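Local coordinates for putative S-adenosylmethionine-dependent methyltransferase (Bacteroides thetaiotaomicron, PDB 1WYZ), which probably transfers methyl groups from S-adenosylmethionine, as a putative methyltransferase resembling the RsmI family, though its substrate is not established, at residues Glu159-Val162 with Tyr163-Gln167; Ile182-Ile185 with Leu186-Arg190. One frame throughout, in Å; residues are numbered along the deposited sequence.

Contact 1 (Glu159-Val162 with Tyr163-Gln167); sequences EQRV and YAESQ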
loop_
_atom_site.group_PDB
_atom_site.type_symbol
_atom_site.label_atom_id
_atom_site.label_comp_id
_atom_site.label_asym_id
_atom_site.label_seq_id
_atom_site.Cartn_x
_atom_site.Cartn_y
_atom_site.Cartn_z
ATOM N N GLU A 159 18.438 -2.826 9.194
ATOM C CA GLU A 159 18.306 -2.720 10.645
ATOM C C GLU A 159 18.850 -1.393 11.177
ATOM O O GLU A 159 18.209 -0.740 12.004
ATOM C CB GLU A 159 19.005 -3.906 11.325
ATOM C CG GLU A 159 18.824 -3.949 12.840
ATOM C CD GLU A 159 19.344 -5.237 13.479
ATOM O OE1 GLU A 159 20.443 -5.701 13.093
ATOM O OE2 GLU A 159 18.659 -5.774 14.382
ATOM N N GLN A 160 20.018 -0.981 10.691
ATOM C CA GLN A 160 20.594 0.279 11.148
ATOM C C GLN A 160 19.662 1.440 10.776
ATOM O O GLN A 160 19.442 2.351 11.579
ATOM C CB GLN A 160 22.001 0.476 10.557
ATOM C CG GLN A 160 23.060 -0.425 11.212
ATOM C CD GLN A 160 24.393 -0.430 10.473
ATOM O OE1 GLN A 160 24.436 -0.619 9.256
ATOM N NE2 GLN A 160 25.485 -0.235 11.207
ATOM N N ARG A 161 19.097 1.390 9.570
ATOM C CA ARG A 161 18.184 2.432 9.117
ATOM C C ARG A 161 16.937 2.462 9.999
ATOM O O ARG A 161 16.331 3.518 10.217
ATOM C CB ARG A 161 17.790 2.202 7.652
ATOM C CG ARG A 161 18.592 3.031 6.663
ATOM C CD ARG A 161 18.172 2.734 5.238
ATOM N NE ARG A 161 18.765 3.644 4.261
ATOM C CZ ARG A 161 18.543 3.567 2.952
ATOM N NH1 ARG A 161 17.748 2.622 2.468
ATOM N NH2 ARG A 161 19.102 4.440 2.126
ATOM N N VAL A 162 16.559 1.295 10.502
ATOM C CA VAL A 162 15.401 1.199 11.377
ATOM C C VAL A 162 15.488 2.225 12.508
ATOM O O VAL A 162 14.543 2.968 12.768
ATOM C CB VAL A 162 15.313 -0.184 12.023
ATOM C CG1 VAL A 162 14.134 -0.234 12.971
ATOM C CG2 VAL A 162 15.192 -1.248 10.948
ATOM N N TYR A 163 16.637 2.237 13.180
ATOM C CA TYR A 163 16.898 3.129 14.299
ATOM C C TYR A 163 17.378 4.501 13.868
ATOM O O TYR A 163 17.206 5.474 14.592
ATOM C CB TYR A 163 17.953 2.506 15.194
ATOM C CG TYR A 163 17.561 1.171 15.749
ATOM C CD1 TYR A 163 16.814 1.077 16.920
ATOM C CD2 TYR A 163 17.960 -0.009 15.122
ATOM C CE1 TYR A 163 16.469 -0.174 17.468
ATOM C CE2 TYR A 163 17.622 -1.265 15.661
ATOM C CZ TYR A 163 16.878 -1.331 16.834
ATOM O OH TYR A 163 16.533 -2.543 17.365
ATOM N N ALA A 164 18.001 4.582 12.702
ATOM C CA ALA A 164 18.493 5.859 12.220
ATOM C C ALA A 164 17.393 6.771 11.689
ATOM O O ALA A 164 17.537 7.996 11.737
ATOM C CB ALA A 164 19.537 5.637 11.138
ATOM N N GLU A 165 16.304 6.181 11.187
ATOM C CA GLU A 165 15.201 6.959 10.611
ATOM C C GLU A 165 13.810 6.599 11.127
ATOM O O GLU A 165 12.813 7.085 10.593
ATOM C CB GLU A 165 15.182 6.816 9.083
ATOM C CG GLU A 165 16.429 7.293 8.348
ATOM C CD GLU A 165 16.339 7.043 6.845
ATOM O OE1 GLU A 165 15.405 7.583 6.209
ATOM O OE2 GLU A 165 17.196 6.307 6.297
ATOM N N SER A 166 13.733 5.753 12.147
ATOM C CA SER A 166 12.435 5.349 12.682
ATOM C C SER A 166 11.531 4.916 11.536
ATOM O O SER A 166 10.401 5.392 11.396
ATOM C CB SER A 166 11.795 6.507 13.437
ATOM O OG SER A 166 12.530 6.782 14.615
ATOM N N GLN A 167 12.042 3.997 10.723
ATOM C CA GLN A 167 11.303 3.511 9.573
ATOM C C GLN A 167 11.229 1.994 9.412
ATOM O O GLN A 167 12.238 1.301 9.344
ATOM C CB GLN A 167 11.906 4.113 8.316
ATOM C CG GLN A 167 11.191 3.766 7.041
ATOM C CD GLN A 167 11.961 4.277 5.858
ATOM O OE1 GLN A 167 12.838 3.595 5.337
ATOM N NE2 GLN A 167 11.662 5.503 5.446
#
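R161 and E165 sit one turn apart and run side by side in the same direction. OE2 of E165 lies 3.7 Å from NE of R161, a long salt bridge. The oxygen stands well out of the guanidinium plane, so charge alone acts and no N-H points at it. The two flat groups are 89° apart. Both side chains find stronger partners across the dimer interface, E165 and R161 of the second subunit, respectively.

The ring of Y163 makes the apolar part. CG1 of V162 lies over one face of it. CG of E159 comes 4.1 Å from CE2 of Y163. With E159 CG anti to N (chi1 -175°), its extended chain runs alongside the ring. T193 hydrogen-bonds both polar ends.

The stretch is the C-terminal end of helix 150-165, the crossover helix of a beta-alpha-beta unit between strands 138-143 and 168-173. S166 leaves the helix with positive phi (49°) and turns the chain toward the second strand.

Backbone bonds close the last turns. A164 N reaches Q160 O at 2.9 Å. E165 N reaches R161 O at 2.8 Å. Q167 N makes a weak bond to V162 O at 3.4 Å.

Contact 2 (Ile182-Ile185 with Leu186-Arg190); sequences IEDI and LQNCR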
loop_
_atom_site.group_PDB
_atom_site.type_symbol
_atom_site.label_atom_id
_atom_site.label_comp_id
_atom_site.label_asym_id
_atom_site.label_seq_id
_atom_site.Cartn_x
_atom_site.Cartn_y
_atom_site.Cartn_z
ATOM N N ILE A 182 14.533 -16.682 7.830
ATOM C CA ILE A 182 14.360 -16.456 9.259
ATOM C C ILE A 182 15.648 -16.810 10.001
ATOM O O ILE A 182 16.028 -16.135 10.960
ATOM C CB ILE A 182 13.157 -17.261 9.854
ATOM C CG1 ILE A 182 13.291 -18.754 9.533
ATOM C CG2 ILE A 182 11.837 -16.702 9.327
ATOM C CD1 ILE A 182 14.152 -19.528 10.509
ATOM N N GLU A 183 16.328 -17.857 9.545
ATOM C CA GLU A 183 17.582 -18.271 10.158
ATOM C C GLU A 183 18.560 -17.122 10.004
ATOM O O GLU A 183 19.272 -16.785 10.942
ATOM C CB GLU A 183 18.145 -19.526 9.473
ATOM C CG GLU A 183 19.563 -19.902 9.906
ATOM C CD GLU A 183 19.631 -20.468 11.322
ATOM O OE1 GLU A 183 18.749 -20.132 12.150
ATOM O OE2 GLU A 183 20.579 -21.239 11.608
ATOM N N ASP A 184 18.586 -16.511 8.822
ATOM C CA ASP A 184 19.490 -15.387 8.577
ATOM C C ASP A 184 19.169 -14.129 9.397
ATOM O O ASP A 184 20.084 -13.450 9.886
ATOM C CB ASP A 184 19.524 -15.024 7.088
ATOM C CG ASP A 184 20.341 -16.002 6.270
ATOM O OD1 ASP A 184 21.424 -16.403 6.735
ATOM O OD2 ASP A 184 19.902 -16.362 5.157
ATOM N N ILE A 185 17.882 -13.824 9.546
ATOM C CA ILE A 185 17.469 -12.652 10.299
ATOM C C ILE A 185 17.907 -12.736 11.760
ATOM O O ILE A 185 18.448 -11.771 12.313
ATOM C CB ILE A 185 15.935 -12.461 10.211
ATOM C CG1 ILE A 185 15.543 -12.261 8.746
ATOM C CG2 ILE A 185 15.492 -11.257 11.052
ATOM C CD1 ILE A 185 15.696 -10.888 8.183
ATOM N N LEU A 186 17.707 -13.901 12.372
ATOM C CA LEU A 186 18.060 -14.099 13.774
ATOM C C LEU A 186 19.550 -14.301 14.044
ATOM O O LEU A 186 19.998 -14.235 15.193
ATOM C CB LEU A 186 17.248 -15.260 14.350
ATOM C CG LEU A 186 17.350 -16.621 13.657
ATOM C CD1 LEU A 186 18.611 -17.346 14.130
ATOM C CD2 LEU A 186 16.102 -17.446 13.987
ATOM N N GLN A 187 20.323 -14.546 12.993
ATOM C CA GLN A 187 21.757 -14.701 13.166
ATOM C C GLN A 187 22.423 -13.332 13.084
ATOM O O GLN A 187 23.287 -13.005 13.897
ATOM C CB GLN A 187 22.349 -15.614 12.091
ATOM C CG GLN A 187 21.918 -17.054 12.217
ATOM C CD GLN A 187 22.346 -17.650 13.529
ATOM O OE1 GLN A 187 21.746 -18.608 14.010
ATOM N NE2 GLN A 187 23.397 -17.090 14.120
ATOM N N ASN A 188 21.990 -12.524 12.120
ATOM C CA ASN A 188 22.561 -11.194 11.899
ATOM C C ASN A 188 21.911 -10.000 12.601
ATOM O O ASN A 188 22.559 -8.968 12.789
ATOM C CB ASN A 188 22.606 -10.902 10.397
ATOM C CG ASN A 188 23.217 -12.035 9.606
ATOM O OD1 ASN A 188 22.514 -12.953 9.173
ATOM N ND2 ASN A 188 24.532 -11.992 9.429
ATOM N N CYS A 189 20.646 -10.123 12.987
ATOM C CA CYS A 189 19.963 -9.010 13.635
ATOM C C CYS A 189 20.092 -9.003 15.147
ATOM O O CYS A 189 20.398 -10.031 15.758
ATOM C CB CYS A 189 18.490 -8.994 13.231
ATOM S SG CYS A 189 18.248 -8.550 11.474
ATOM N N ARG A 190 19.866 -7.829 15.742
ATOM C CA ARG A 190 19.963 -7.659 17.187
ATOM C C ARG A 190 18.868 -8.423 17.892
ATOM O O ARG A 190 17.807 -8.668 17.328
ATOM C CB ARG A 190 19.819 -6.187 17.592
ATOM C CG ARG A 190 20.858 -5.227 17.054
ATOM C CD ARG A 190 20.747 -3.919 17.816
ATOM N NE ARG A 190 21.349 -2.817 17.076
ATOM C CZ ARG A 190 20.929 -2.412 15.881
ATOM N NH1 ARG A 190 19.905 -3.027 15.304
ATOM N NH2 ARG A 190 21.526 -1.399 15.264
#
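L186 folds back over the preceding turn and lies against the carbonyls of I182 and E183. Its CG is wedged between its own backbone N and carbonyl carbon (chi1 57°), which turns both methyls back onto those carbonyl oxygens. CD1 meets E183 O at 3.3 Å, and CD2 lies equally near I182 O. Backbone N of L186 also bonds to I182 O.

The E183 side chain crosses that of L186 at a slant. It bends at chi2 (72°), and OE1 of E183 comes 3.4 Å from CD1 of L186. Q187 bends too, and its amide is turned 73° from the E183 carboxylate. OE1 of Q187 stays 3.7 Å from OE2 of E183, two acceptors merely near each other. An alanine in place of L186 would probably open a gap beside V213 and K217 and uncover the I182 and E183 carbonyls that the two methyls now cover.

On another side of the helix, C189 points back at the last turn. Its SG packs on CG2 of I185 at 3.9 Å, and its N bonds to I185 O at 2.8 Å. N188 N bonds to D184 O at 3.1 Å. This is the C-terminal end of helix 178-188, and C189 is the first residue beyond it.

I185 packs on L155 of helix 150-165 and on L195 of strand 194-199. D184 forms a salt bridge with R151 of helix 150-165. I182 rests on I197 of the strand, while L186 and C189 both reach V213 of helix 213-216.

In the fold
Contacts 1 and 2 are the C-terminal ends of two helices, 150-165 and 178-188, with centres about 16 Å apart. Both are partly buried. E159, V162 and Q167 form the buried side of contact 1, I185 and C189 that of contact 2; Q160, Y163 and A164, and Q187, are exposed. They meet directly: R190 NH1 forms a salt bridge with E159 OE2 at 3.2 Å, and the R190 side chain packs on Y163. Contact 1 faces the second subunit, and its charged pair is shared across that interface. Contact 2 touches no other chain of the assembly. Its apolar side chains pack against strand 194-199 and helices 150-165 and 213-216. Strand 168-173 links the two helices.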